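Side-chain contacts in 11R-lipoxygenase (Gersemia fruticosa, PDB 3VF1), which probably inserts molecular oxygen into polyunsaturated fatty acids at a non-heme iron centre, in a calcium-dependent manner: residues A[267-272]-A[381-386]; A[390-395]-A[576-581]; A[396-401]-A[434-439]; A[570-575]-A[640-645]. All coordinates share one frame; numbering follows the deposited sequence.

Interaction 1. Residues A[267-272]-A[381-386]; sequences PEVIRR and CADTQY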
loop_
_atom_site.group_PDB
_atom_site.type_symbol
_atom_site.label_atom_id
_atom_site.label_comp_id
_atom_site.label_asym_id
_atom_site.label_seq_id
_atom_site.Cartn_x
_atom_site.Cartn_y
_atom_site.Cartn_z
ATOM N N PRO A 267 -9.516 -7.852 -6.715
ATOM C CA PRO A 267 -9.597 -8.361 -8.087
ATOM C C PRO A 267 -8.453 -9.315 -8.432
ATOM O O PRO A 267 -8.049 -9.378 -9.592
ATOM C CB PRO A 267 -9.478 -7.086 -8.915
ATOM C CG PRO A 267 -8.540 -6.231 -8.112
ATOM C CD PRO A 267 -8.765 -6.585 -6.653
ATOM N N GLU A 268 -7.950 -10.052 -7.445
ATOM C CA GLU A 268 -6.757 -10.873 -7.636
ATOM C C GLU A 268 -7.034 -12.367 -7.791
ATOM O O GLU A 268 -6.112 -13.142 -8.037
ATOM C CB GLU A 268 -5.801 -10.679 -6.456
ATOM C CG GLU A 268 -5.069 -9.350 -6.448
ATOM C CD GLU A 268 -3.923 -9.330 -5.451
ATOM O OE1 GLU A 268 -3.982 -10.095 -4.461
ATOM O OE2 GLU A 268 -2.960 -8.562 -5.663
ATOM N N VAL A 269 -8.290 -12.778 -7.648
ATOM C CA VAL A 269 -8.598 -14.202 -7.548
ATOM C C VAL A 269 -9.230 -14.794 -8.806
ATOM O O VAL A 269 -8.795 -15.840 -9.286
ATOM C CB VAL A 269 -9.520 -14.484 -6.347
ATOM C CG1 VAL A 269 -9.775 -15.978 -6.216
ATOM C CG2 VAL A 269 -8.901 -13.936 -5.070
ATOM N N ILE A 270 -10.253 -14.137 -9.339
ATOM C CA ILE A 270 -10.994 -14.692 -10.466
ATOM C C ILE A 270 -10.091 -14.900 -11.678
ATOM O O ILE A 270 -9.192 -14.102 -11.939
ATOM C CB ILE A 270 -12.183 -13.798 -10.864
ATOM C CG1 ILE A 270 -13.074 -14.525 -11.872
ATOM C CG2 ILE A 270 -11.691 -12.475 -11.438
ATOM C CD1 ILE A 270 -14.441 -13.893 -12.043
ATOM N N ARG A 271 -10.334 -15.980 -12.414
ATOM C CA ARG A 271 -9.556 -16.276 -13.611
ATOM C C ARG A 271 -10.330 -17.171 -14.570
ATOM O O ARG A 271 -11.231 -17.901 -14.161
ATOM C CB ARG A 271 -8.238 -16.952 -13.236
ATOM C CG ARG A 271 -8.390 -18.352 -12.670
ATOM C CD ARG A 271 -7.043 -18.923 -12.285
ATOM N NE ARG A 271 -6.114 -18.892 -13.412
ATOM C CZ ARG A 271 -4.790 -18.805 -13.301
ATOM N NH1 ARG A 271 -4.214 -18.735 -12.108
ATOM N NH2 ARG A 271 -4.039 -18.781 -14.393
ATOM N N ARG A 272 -9.973 -17.108 -15.849
ATOM C CA ARG A 272 -10.617 -17.937 -16.859
ATOM C C ARG A 272 -10.444 -19.414 -16.526
ATOM O O ARG A 272 -9.396 -19.831 -16.039
ATOM C CB ARG A 272 -10.044 -17.642 -18.246
ATOM C CG ARG A 272 -10.540 -18.594 -19.323
ATOM C CD ARG A 272 -10.008 -18.226 -20.700
ATOM N NE ARG A 272 -10.388 -19.219 -21.702
ATOM C CZ ARG A 272 -10.188 -19.088 -23.010
ATOM N NH1 ARG A 272 -9.608 -17.997 -23.495
ATOM N NH2 ARG A 272 -10.573 -20.050 -23.839
ATOM N N CYS A 381 -17.356 -14.312 2.141
ATOM C CA CYS A 381 -16.664 -14.370 3.420
ATOM C C CYS A 381 -15.252 -14.908 3.227
ATOM O O CYS A 381 -14.295 -14.381 3.793
ATOM C CB CYS A 381 -17.433 -15.241 4.415
ATOM S SG CYS A 381 -16.820 -15.115 6.118
ATOM N N ALA A 382 -15.130 -15.957 2.420
ATOM C CA ALA A 382 -13.829 -16.521 2.096
ATOM C C ALA A 382 -12.957 -15.467 1.420
ATOM O O ALA A 382 -11.769 -15.333 1.728
ATOM C CB ALA A 382 -13.987 -17.732 1.194
ATOM N N ASP A 383 -13.555 -14.717 0.500
ATOM C CA ASP A 383 -12.828 -13.698 -0.249
ATOM C C ASP A 383 -12.322 -12.597 0.677
ATOM O O ASP A 383 -11.247 -12.041 0.458
ATOM C CB ASP A 383 -13.720 -13.101 -1.340
ATOM C CG ASP A 383 -12.982 -12.105 -2.215
ATOM O OD1 ASP A 383 -12.274 -12.540 -3.150
ATOM O OD2 ASP A 383 -13.112 -10.887 -1.968
ATOM N N THR A 384 -13.097 -12.289 1.709
ATOM C CA THR A 384 -12.706 -11.273 2.681
ATOM C C THR A 384 -11.435 -11.688 3.411
ATOM O O THR A 384 -10.534 -10.876 3.611
ATOM C CB THR A 384 -13.815 -11.023 3.720
ATOM O OG1 THR A 384 -14.975 -10.497 3.065
ATOM C CG2 THR A 384 -13.340 -10.039 4.782
ATOM N N GLN A 385 -11.368 -12.956 3.807
ATOM C CA GLN A 385 -10.186 -13.479 4.479
ATOM C C GLN A 385 -8.985 -13.254 3.575
ATOM O O GLN A 385 -7.940 -12.766 4.007
ATOM C CB GLN A 385 -10.323 -14.980 4.770
ATOM C CG GLN A 385 -11.661 -15.422 5.346
ATOM C CD GLN A 385 -12.041 -14.671 6.606
ATOM O OE1 GLN A 385 -11.360 -14.766 7.625
ATOM N NE2 GLN A 385 -13.137 -13.921 6.541
ATOM N N TYR A 386 -9.154 -13.613 2.306
ATOM C CA TYR A 386 -8.100 -13.490 1.311
ATOM C C TYR A 386 -7.692 -12.030 1.127
ATOM O O TYR A 386 -6.507 -11.709 1.112
ATOM C CB TYR A 386 -8.581 -14.071 -0.020
ATOM C CG TYR A 386 -7.492 -14.263 -1.051
ATOM C CD1 TYR A 386 -6.936 -13.178 -1.717
ATOM C CD2 TYR A 386 -7.031 -15.533 -1.371
ATOM C CE1 TYR A 386 -5.945 -13.353 -2.666
ATOM C CE2 TYR A 386 -6.040 -15.718 -2.317
ATOM C CZ TYR A 386 -5.502 -14.624 -2.961
ATOM O OH TYR A 386 -4.516 -14.805 -3.902
HETATM O O HOH W 1 -3.220 -12.796 -4.819
#

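Interaction 2. Residues A[390-395]-A[576-581]; sequences ITHLLR and AAVNFS. With FE2 (Fe (II) ion), chain E.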
loop_
_atom_site.group_PDB
_atom_site.type_symbol
_atom_site.label_atom_id
_atom_site.label_comp_id
_atom_site.label_asym_id
_atom_site.label_seq_id
_atom_site.Cartn_x
_atom_site.Cartn_y
_atom_site.Cartn_z
ATOM N N ILE A 390 -4.003 -11.328 2.571
ATOM C CA ILE A 390 -3.111 -11.567 1.438
ATOM C C ILE A 390 -3.044 -10.380 0.482
ATOM O O ILE A 390 -1.964 -9.850 0.218
ATOM C CB ILE A 390 -3.522 -12.831 0.654
ATOM C CG1 ILE A 390 -3.274 -14.076 1.510
ATOM C CG2 ILE A 390 -2.746 -12.926 -0.654
ATOM C CD1 ILE A 390 -3.698 -15.376 0.856
ATOM N N THR A 391 -4.194 -9.963 -0.035
ATOM C CA THR A 391 -4.234 -8.898 -1.032
ATOM C C THR A 391 -3.776 -7.561 -0.460
ATOM O O THR A 391 -3.067 -6.807 -1.125
ATOM C CB THR A 391 -5.645 -8.724 -1.616
ATOM O OG1 THR A 391 -6.081 -9.963 -2.188
ATOM C CG2 THR A 391 -5.652 -7.636 -2.683
ATOM N N HIS A 392 -4.182 -7.264 0.769
ATOM C CA HIS A 392 -3.870 -5.970 1.366
ATOM C C HIS A 392 -2.598 -5.997 2.204
ATOM O O HIS A 392 -1.583 -5.433 1.810
ATOM C CB HIS A 392 -5.038 -5.466 2.213
ATOM C CG HIS A 392 -4.778 -4.148 2.872
ATOM N ND1 HIS A 392 -5.016 -3.922 4.210
ATOM C CD2 HIS A 392 -4.291 -2.984 2.376
ATOM C CE1 HIS A 392 -4.692 -2.678 4.511
ATOM N NE2 HIS A 392 -4.248 -2.086 3.416
ATOM N N LEU A 393 -2.649 -6.653 3.357
ATOM C CA LEU A 393 -1.531 -6.611 4.297
ATOM C C LEU A 393 -0.248 -7.216 3.725
ATOM O O LEU A 393 0.779 -6.545 3.664
ATOM C CB LEU A 393 -1.910 -7.295 5.613
ATOM C CG LEU A 393 -2.940 -6.528 6.447
ATOM C CD1 LEU A 393 -3.340 -7.316 7.688
ATOM C CD2 LEU A 393 -2.404 -5.159 6.841
ATOM N N LEU A 394 -0.299 -8.472 3.302
ATOM C CA LEU A 394 0.902 -9.137 2.804
ATOM C C LEU A 394 1.423 -8.515 1.511
ATOM O O LEU A 394 2.547 -8.014 1.461
ATOM C CB LEU A 394 0.650 -10.628 2.575
ATOM C CG LEU A 394 1.836 -11.365 1.944
ATOM C CD1 LEU A 394 3.070 -11.257 2.832
ATOM C CD2 LEU A 394 1.500 -12.823 1.670
ATOM N N ARG A 395 0.601 -8.544 0.468
ATOM C CA ARG A 395 1.067 -8.221 -0.877
ATOM C C ARG A 395 1.300 -6.728 -1.118
ATOM O O ARG A 395 1.883 -6.350 -2.134
ATOM C CB ARG A 395 0.101 -8.791 -1.920
ATOM C CG ARG A 395 0.164 -10.305 -2.037
ATOM C CD ARG A 395 -0.721 -10.830 -3.158
ATOM N NE ARG A 395 -0.301 -10.349 -4.472
ATOM C CZ ARG A 395 0.691 -10.874 -5.188
ATOM N NH1 ARG A 395 1.392 -11.901 -4.724
ATOM N NH2 ARG A 395 0.991 -10.364 -6.375
ATOM N N ALA A 576 -3.959 1.648 -3.098
ATOM C CA ALA A 576 -5.131 2.512 -3.143
ATOM C C ALA A 576 -6.367 1.730 -3.570
ATOM O O ALA A 576 -7.450 1.908 -3.013
ATOM C CB ALA A 576 -4.896 3.679 -4.093
ATOM N N ALA A 577 -6.197 0.861 -4.560
ATOM C CA ALA A 577 -7.315 0.120 -5.133
ATOM C C ALA A 577 -7.921 -0.861 -4.134
ATOM O O ALA A 577 -9.135 -1.048 -4.097
ATOM C CB ALA A 577 -6.869 -0.614 -6.389
ATOM N N VAL A 578 -7.069 -1.480 -3.322
ATOM C CA VAL A 578 -7.517 -2.509 -2.391
ATOM C C VAL A 578 -7.656 -1.993 -0.959
ATOM O O VAL A 578 -7.997 -2.755 -0.060
ATOM C CB VAL A 578 -6.548 -3.707 -2.374
ATOM C CG1 VAL A 578 -6.205 -4.138 -3.796
ATOM C CG2 VAL A 578 -5.284 -3.365 -1.598
ATOM N N ASN A 579 -7.391 -0.708 -0.745
ATOM C CA ASN A 579 -7.438 -0.142 0.601
ATOM C C ASN A 579 -8.561 0.881 0.778
ATOM O O ASN A 579 -9.434 0.712 1.627
ATOM C CB ASN A 579 -6.090 0.492 0.954
ATOM C CG ASN A 579 -5.983 0.865 2.423
ATOM O OD1 ASN A 579 -5.327 0.173 3.209
ATOM N ND2 ASN A 579 -6.613 1.968 2.798
ATOM N N PHE A 580 -8.540 1.939 -0.026
ATOM C CA PHE A 580 -9.489 3.038 0.144
ATOM C C PHE A 580 -10.856 2.726 -0.456
ATOM O O PHE A 580 -11.786 3.528 -0.349
ATOM C CB PHE A 580 -8.921 4.329 -0.450
ATOM C CG PHE A 580 -7.680 4.807 0.245
ATOM C CD1 PHE A 580 -7.759 5.424 1.480
ATOM C CD2 PHE A 580 -6.437 4.628 -0.332
ATOM C CE1 PHE A 580 -6.619 5.857 2.128
ATOM C CE2 PHE A 580 -5.292 5.059 0.309
ATOM C CZ PHE A 580 -5.383 5.674 1.542
ATOM N N SER A 581 -10.974 1.559 -1.079
ATOM C CA SER A 581 -12.251 1.090 -1.600
ATOM C C SER A 581 -12.979 0.235 -0.565
ATOM O O SER A 581 -14.061 -0.290 -0.832
ATOM C CB SER A 581 -12.023 0.267 -2.865
ATOM O OG SER A 581 -11.200 -0.854 -2.589
HETATM FE FE FE2 E . -3.195 -0.129 3.928
HETATM O O HOH W 2 -4.709 0.348 5.656
#

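Interaction 3. Residues A[396-401]-A[434-439]; sequences CHLMME and LGRNDL. With FE2 (Fe (II) ion), chain E.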
loop_
_atom_site.group_PDB
_atom_site.type_symbol
_atom_site.label_atom_id
_atom_site.label_comp_id
_atom_site.label_asym_id
_atom_site.label_seq_id
_atom_site.Cartn_x
_atom_site.Cartn_y
_atom_site.Cartn_z
ATOM N N CYS A 396 0.850 -5.882 -0.196
ATOM C CA CYS A 396 1.130 -4.450 -0.288
ATOM C C CYS A 396 2.030 -3.987 0.855
ATOM O O CYS A 396 3.169 -3.577 0.628
ATOM C CB CYS A 396 -0.162 -3.625 -0.295
ATOM S SG CYS A 396 -1.143 -3.754 -1.808
ATOM N N HIS A 397 1.517 -4.054 2.077
ATOM C CA HIS A 397 2.245 -3.547 3.235
ATOM C C HIS A 397 3.572 -4.277 3.456
ATOM O O HIS A 397 4.637 -3.660 3.414
ATOM C CB HIS A 397 1.379 -3.633 4.497
ATOM C CG HIS A 397 0.336 -2.563 4.589
ATOM N ND1 HIS A 397 0.376 -1.566 5.540
ATOM C CD2 HIS A 397 -0.773 -2.330 3.847
ATOM C CE1 HIS A 397 -0.665 -0.767 5.382
ATOM N NE2 HIS A 397 -1.377 -1.209 4.362
ATOM N N LEU A 398 3.510 -5.584 3.689
ATOM C CA LEU A 398 4.694 -6.344 4.082
ATOM C C LEU A 398 5.683 -6.574 2.936
ATOM O O LEU A 398 6.894 -6.529 3.144
ATOM C CB LEU A 398 4.283 -7.684 4.697
ATOM C CG LEU A 398 3.388 -7.586 5.938
ATOM C CD1 LEU A 398 3.156 -8.961 6.544
ATOM C CD2 LEU A 398 3.983 -6.641 6.972
ATOM N N MET A 399 5.177 -6.816 1.732
ATOM C CA MET A 399 6.045 -7.102 0.590
ATOM C C MET A 399 6.810 -5.869 0.108
ATOM O O MET A 399 7.837 -5.994 -0.559
ATOM C CB MET A 399 5.234 -7.696 -0.565
ATOM C CG MET A 399 4.900 -9.174 -0.393
ATOM S SD MET A 399 6.349 -10.245 -0.528
ATOM C CE MET A 399 6.713 -10.128 -2.279
ATOM N N MET A 400 6.320 -4.682 0.446
ATOM C CA MET A 400 6.960 -3.447 0.000
ATOM C C MET A 400 7.916 -2.863 1.038
ATOM O O MET A 400 8.776 -2.053 0.699
ATOM C CB MET A 400 5.907 -2.397 -0.365
ATOM C CG MET A 400 5.158 -2.677 -1.659
ATOM S SD MET A 400 6.247 -2.814 -3.087
ATOM C CE MET A 400 6.316 -4.590 -3.298
ATOM N N GLU A 401 7.774 -3.269 2.295
ATOM C CA GLU A 401 8.589 -2.700 3.365
ATOM C C GLU A 401 10.092 -2.906 3.136
ATOM O O GLU A 401 10.884 -1.993 3.369
ATOM C CB GLU A 401 8.185 -3.278 4.723
ATOM C CG GLU A 401 8.883 -2.614 5.900
ATOM C CD GLU A 401 8.497 -3.226 7.231
ATOM O OE1 GLU A 401 7.515 -3.999 7.275
ATOM O OE2 GLU A 401 9.180 -2.934 8.236
ATOM N N LEU A 434 3.323 -0.514 13.571
ATOM C CA LEU A 434 2.060 -0.454 14.291
ATOM C C LEU A 434 1.231 -1.693 13.974
ATOM O O LEU A 434 0.632 -2.298 14.865
ATOM C CB LEU A 434 1.284 0.804 13.903
ATOM C CG LEU A 434 -0.051 1.020 14.620
ATOM C CD1 LEU A 434 0.177 1.352 16.087
ATOM C CD2 LEU A 434 -0.858 2.110 13.938
ATOM N N GLY A 435 1.203 -2.068 12.699
ATOM C CA GLY A 435 0.463 -3.236 12.259
ATOM C C GLY A 435 0.916 -4.501 12.964
ATOM O O GLY A 435 0.100 -5.339 13.347
ATOM N N ARG A 436 2.225 -4.636 13.143
ATOM C CA ARG A 436 2.782 -5.813 13.796
ATOM C C ARG A 436 2.356 -5.922 15.259
ATOM O O ARG A 436 2.531 -6.966 15.884
ATOM C CB ARG A 436 4.310 -5.811 13.694
ATOM C CG ARG A 436 4.838 -6.431 12.409
ATOM C CD ARG A 436 6.357 -6.502 12.400
ATOM N NE ARG A 436 6.968 -5.205 12.120
ATOM C CZ ARG A 436 7.174 -4.717 10.899
ATOM N NH1 ARG A 436 6.816 -5.409 9.824
ATOM N NH2 ARG A 436 7.739 -3.527 10.749
ATOM N N ASN A 437 1.795 -4.846 15.803
ATOM C CA ASN A 437 1.342 -4.846 17.190
ATOM C C ASN A 437 -0.178 -4.768 17.344
ATOM O O ASN A 437 -0.736 -5.356 18.267
ATOM C CB ASN A 437 1.988 -3.688 17.956
ATOM C CG ASN A 437 3.500 -3.811 18.036
ATOM O OD1 ASN A 437 4.046 -4.913 18.047
ATOM N ND2 ASN A 437 4.182 -2.674 18.096
ATOM N N ASP A 438 -0.843 -4.049 16.443
ATOM C CA ASP A 438 -2.258 -3.725 16.625
ATOM C C ASP A 438 -3.188 -4.248 15.525
ATOM O O ASP A 438 -4.407 -4.117 15.631
ATOM C CB ASP A 438 -2.423 -2.207 16.749
ATOM C CG ASP A 438 -1.810 -1.656 18.022
ATOM O OD1 ASP A 438 -0.949 -2.338 18.619
ATOM O OD2 ASP A 438 -2.188 -0.536 18.429
ATOM N N LEU A 439 -2.626 -4.840 14.476
ATOM C CA LEU A 439 -3.439 -5.356 13.378
ATOM C C LEU A 439 -3.301 -6.865 13.228
ATOM O O LEU A 439 -4.286 -7.601 13.282
ATOM C CB LEU A 439 -3.043 -4.688 12.061
ATOM C CG LEU A 439 -3.438 -3.225 11.866
ATOM C CD1 LEU A 439 -2.859 -2.700 10.559
ATOM C CD2 LEU A 439 -4.951 -3.060 11.884
HETATM FE FE FE2 E . -3.195 -0.129 3.928
HETATM O O HOH W 2 -4.709 0.348 5.656
#

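Interaction 4. Residues A[570-575]-A[640-645]; sequences TCSCQH and KFLGDY. With FE2 (Fe (II) ion), chain E.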
loop_
_atom_site.group_PDB
_atom_site.type_symbol
_atom_site.label_atom_id
_atom_site.label_comp_id
_atom_site.label_asym_id
_atom_site.label_seq_id
_atom_site.Cartn_x
_atom_site.Cartn_y
_atom_site.Cartn_z
ATOM N N THR A 570 2.906 -0.507 -6.754
ATOM C CA THR A 570 2.323 -1.216 -5.619
ATOM C C THR A 570 2.127 -0.295 -4.417
ATOM O O THR A 570 1.132 -0.404 -3.697
ATOM C CB THR A 570 3.192 -2.416 -5.195
ATOM O OG1 THR A 570 3.249 -3.367 -6.263
ATOM C CG2 THR A 570 2.618 -3.089 -3.956
ATOM N N CYS A 571 3.078 0.608 -4.197
ATOM C CA CYS A 571 3.014 1.516 -3.058
ATOM C C CYS A 571 1.944 2.590 -3.249
ATOM O O CYS A 571 1.431 3.143 -2.274
ATOM C CB CYS A 571 4.371 2.182 -2.825
ATOM S SG CYS A 571 5.671 1.062 -2.263
ATOM N N SER A 572 1.611 2.885 -4.501
ATOM C CA SER A 572 0.634 3.928 -4.797
ATOM C C SER A 572 -0.706 3.360 -5.266
ATOM O O SER A 572 -1.688 3.383 -4.524
ATOM C CB SER A 572 1.191 4.907 -5.838
ATOM O OG SER A 572 1.516 4.250 -7.052
ATOM N N CYS A 573 -0.738 2.848 -6.492
ATOM C CA CYS A 573 -1.990 2.437 -7.124
ATOM C C CYS A 573 -2.605 1.191 -6.488
ATOM O O CYS A 573 -3.746 1.226 -6.024
ATOM C CB CYS A 573 -1.768 2.200 -8.619
ATOM S SG CYS A 573 -1.296 3.679 -9.527
ATOM N N GLN A 574 -1.856 0.093 -6.470
ATOM C CA GLN A 574 -2.381 -1.169 -5.968
ATOM C C GLN A 574 -2.943 -1.004 -4.562
ATOM O O GLN A 574 -4.071 -1.410 -4.289
ATOM C CB GLN A 574 -1.301 -2.249 -5.970
ATOM C CG GLN A 574 -1.811 -3.636 -5.595
ATOM C CD GLN A 574 -2.813 -4.191 -6.595
ATOM O OE1 GLN A 574 -3.125 -3.555 -7.601
ATOM N NE2 GLN A 574 -3.319 -5.386 -6.321
ATOM N N HIS A 575 -2.159 -0.407 -3.671
ATOM C CA HIS A 575 -2.610 -0.203 -2.300
ATOM C C HIS A 575 -3.896 0.612 -2.270
ATOM O O HIS A 575 -4.813 0.308 -1.514
ATOM C CB HIS A 575 -1.542 0.496 -1.462
ATOM C CG HIS A 575 -1.980 0.784 -0.061
ATOM N ND1 HIS A 575 -2.351 2.043 0.359
ATOM C CD2 HIS A 575 -2.126 -0.029 1.013
ATOM C CE1 HIS A 575 -2.697 1.995 1.633
ATOM N NE2 HIS A 575 -2.569 0.749 2.054
ATOM N N LYS A 640 -0.185 13.580 -0.026
ATOM C CA LYS A 640 0.233 13.939 -1.376
ATOM C C LYS A 640 -0.108 12.806 -2.333
ATOM O O LYS A 640 0.348 11.676 -2.157
ATOM C CB LYS A 640 1.736 14.224 -1.409
ATOM C CG LYS A 640 2.160 15.392 -0.532
ATOM C CD LYS A 640 1.634 16.715 -1.072
ATOM C CE LYS A 640 1.548 17.775 0.014
ATOM N NZ LYS A 640 2.826 17.948 0.759
ATOM N N PHE A 641 -0.909 13.114 -3.346
ATOM C CA PHE A 641 -1.408 12.096 -4.260
ATOM C C PHE A 641 -0.473 11.881 -5.447
ATOM O O PHE A 641 0.484 12.629 -5.641
ATOM C CB PHE A 641 -2.822 12.453 -4.721
ATOM C CG PHE A 641 -3.824 12.475 -3.601
ATOM C CD1 PHE A 641 -4.287 11.292 -3.051
ATOM C CD2 PHE A 641 -4.289 13.674 -3.089
ATOM C CE1 PHE A 641 -5.201 11.302 -2.016
ATOM C CE2 PHE A 641 -5.206 13.692 -2.053
ATOM C CZ PHE A 641 -5.660 12.504 -1.516
ATOM N N LEU A 642 -0.759 10.850 -6.234
ATOM C CA LEU A 642 0.162 10.388 -7.266
ATOM C C LEU A 642 0.605 11.510 -8.196
ATOM O O LEU A 642 -0.220 12.166 -8.834
ATOM C CB LEU A 642 -0.475 9.262 -8.083
ATOM C CG LEU A 642 0.473 8.539 -9.040
ATOM C CD1 LEU A 642 1.623 7.892 -8.273
ATOM C CD2 LEU A 642 -0.279 7.502 -9.857
ATOM N N GLY A 643 1.917 11.721 -8.268
ATOM C CA GLY A 643 2.483 12.721 -9.156
ATOM C C GLY A 643 2.768 14.038 -8.460
ATOM O O GLY A 643 3.590 14.826 -8.927
ATOM N N ASP A 644 2.088 14.283 -7.345
ATOM C CA ASP A 644 2.299 15.504 -6.576
ATOM C C ASP A 644 3.547 15.372 -5.713
ATOM O O ASP A 644 3.493 14.851 -4.601
ATOM C CB ASP A 644 1.082 15.806 -5.700
ATOM C CG ASP A 644 1.285 17.024 -4.821
ATOM O OD1 ASP A 644 2.136 17.872 -5.161
ATOM O OD2 ASP A 644 0.590 17.135 -3.791
ATOM N N TYR A 645 4.670 15.852 -6.239
ATOM C CA TYR A 645 5.950 15.766 -5.548
ATOM C C TYR A 645 6.344 17.125 -4.976
ATOM O O TYR A 645 7.293 17.752 -5.443
ATOM C CB TYR A 645 7.032 15.279 -6.511
ATOM C CG TYR A 645 6.827 13.866 -7.011
ATOM C CD1 TYR A 645 6.636 12.813 -6.123
ATOM C CD2 TYR A 645 6.821 13.585 -8.371
ATOM C CE1 TYR A 645 6.452 11.518 -6.578
ATOM C CE2 TYR A 645 6.636 12.294 -8.834
ATOM C CZ TYR A 645 6.452 11.266 -7.934
ATOM O OH TYR A 645 6.268 9.983 -8.393
HETATM FE FE FE2 E . -3.195 -0.129 3.928
HETATM O O HOH W 2 -4.709 0.348 5.656
#

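Interaction 1. Residues A[267-272]-A[381-386]
Val269, in the loop that leads into strand 271-272, passes the helical turn 381-386 with its CA 8.5 Å from the CA of Asp383, close enough for side chains to meet but with no hydrogen bond running directly between the segments. The apolar part of the contact illustrates how one methyl can cover an aromatic ring. The Val269 torsion (chi1 -177°) sends CG1 away from the backbone N and leaves CG2 as the methyl on the ring. CG2 sits over one face of Tyr386, 3.9 Å from the ring centroid and 13° off the normal, a CH-pi contact displaced somewhat toward the rim at CE1. The same methyl lies 4.1 Å from Asp383 OD1, an oxygen whose hydrogen-bond partner is Tyr311. The polar link is indirect: water 1, in the plane of the phenol, donates to Glu268 OE1 at 2.8 Å and is hydrogen-bonded to Tyr386 OH at 2.6 Å. Glu268 OE1 also pairs with the hydroxyl of Thr391, one turn beyond Tyr386, so the carboxylate is held to the helix by a direct and a water-mediated bond. Around this junction, Val269 also packs on Thr309 of strand 306-310, which pairs with strand 271-272 through Arg271 and Ile308, while Ile270 and Asp383 both touch helix 254-263. The contact thus joins the loop leading into the edge strand 271-272 to helix 369-410.

Interaction 2. Residues A[390-395]-A[576-581]
His392 and Val578 bring helices 369-410 and 557-579 together in a buried contact, with their CA atoms 6.3 Å apart, and the turn bearing the histidine is a widened pi-type turn in which Arg395 N bonds to Ile390 O. The two methyls of Val578 divide the apolar work. Val578 CG1 meets Thr391 CG2 at 3.7 Å, while Val578 CG2 approaches CD2 of the His392 ring obliquely at 4.1 Å. Thr391 turns its methyl to this interface by placing CG2 anti to the backbone N, which directs OG1 elsewhere, to Asn266. The polar pair meets through the metal and not by a hydrogen bond: His392 NE2 and Asn579 OD1 each lie 2.3 Å from the iron, as neighbouring ligands, with ring and amide planes turned 56° to one another. Their mutual closeness follows from sharing the ion. The other end of the asparagine is anchored too. Its ND2 donates to Leu632 O and rests 3.8 Å above the centre of the Phe580 ring, which probably fixes the orientation of the amide, with OD1 toward the iron. Water 2 is a further ligand, 2.4 Å from the iron, and His397, His575 and the terminal carboxylate oxygen of Ile698 complete the six. Three histidines and the carboxylate of a C-terminal isoleucine are the signature of the lipoxygenase non-heme iron site, with Asn579 as the further protein ligand here.

Interaction 3. Residues A[396-401]-A[434-439]
Arg436 reaches Glu401 end-on, with NH1 to OE1 and NH2 to OE2, both at 3.0 Å, in a salt bridge whose two planes are 28° apart. The grip is not symmetrical: NH1 lies on the syn lone pair of OE1 in a nearly straight bond (168°), whereas NH2 meets OE2 on the syn side but tilted from the carboxylate plane. Glu401 spans the gap with CG anti to the backbone N (chi1 -173°) and an extended chain; Leu398 CD2 packs against Arg436 NH1 at 4.2 Å. The bridge ties helix 428-438 to helix 369-410, the long helix of the lipoxygenase fold that carries His397, whose NE2 lies 2.2 Å from the iron. Farther out, Asn432 ND2 binds both Glu401 OE1 and His397 O, linking the salt bridge to the backbone of a metal ligand. In place of Glu401, an alanine is likely to leave the buried guanidinium without this countercharge and to cost Asn432 ND2 one of its two acceptors. Val181 N donates to Glu401 OE2.

Interaction 4. Residues A[570-575]-A[640-645]
Leu642 gives a different methyl to each of two successive helix residues. CD1 is in van der Waals contact with Ser572, 3.8 Å from OG and nearly as close to CB, and the apolar pair is CD2 with Cys573 SG, at 4.0 Å. Helix 491-514 covers the same spot, with Leu499 touching both Leu642 and Cys573. Among the hydrogen bonds, none crosses the contact. Ser572 OG stands between its own backbone N and carbonyl carbon (chi1 60°), from where it bonds back to Val568 O, so the buried hydroxyl is satisfied within its own helix and needs nothing from the leucine methyl beside it. The motif that presents the leucine is a type II beta turn from Phe641 to Asp644, closed by Asp644 N to Phe641 O at 2.9 Å; Gly643, with phi 97°, occupies the position where a side chain would be jammed against the preceding carbonyl. Backbone bonds from Lys640 to Asn694 and from Leu642 to Val692 fasten this loop to the C-terminal tail that ends in the iron ligand Ile698. On the helix side, a pi-type turn, with His575 N bonded to Thr570 O, precedes the metal bond: His575 NE2 lies 2.2 Å from the iron, on a part of the helix that the loop does not touch.

In the fold
Read from the N terminus, interaction 1 comes first, closing an excursion that includes the other four strands of the five-stranded sheet, along with helices and loops, where helix 369-410 returns to pack on 267-272. One turn farther along that helix, 390-395 opens interaction 2, which closes only at 576-581, after a largely helical span. Interaction 3 falls wholly within that span, a shorter, mainly helical excursion from the same long helix to helix 428-438. Interaction 4 crosses interaction 2, since 570-575 lies before 576-581 on helix 557-579 while 640-645 comes after it. Interactions 2, 3 and 4 converge on the iron; interaction 1 lies next to interaction 2 on helix 369-410, at one end of the group and away from the metal.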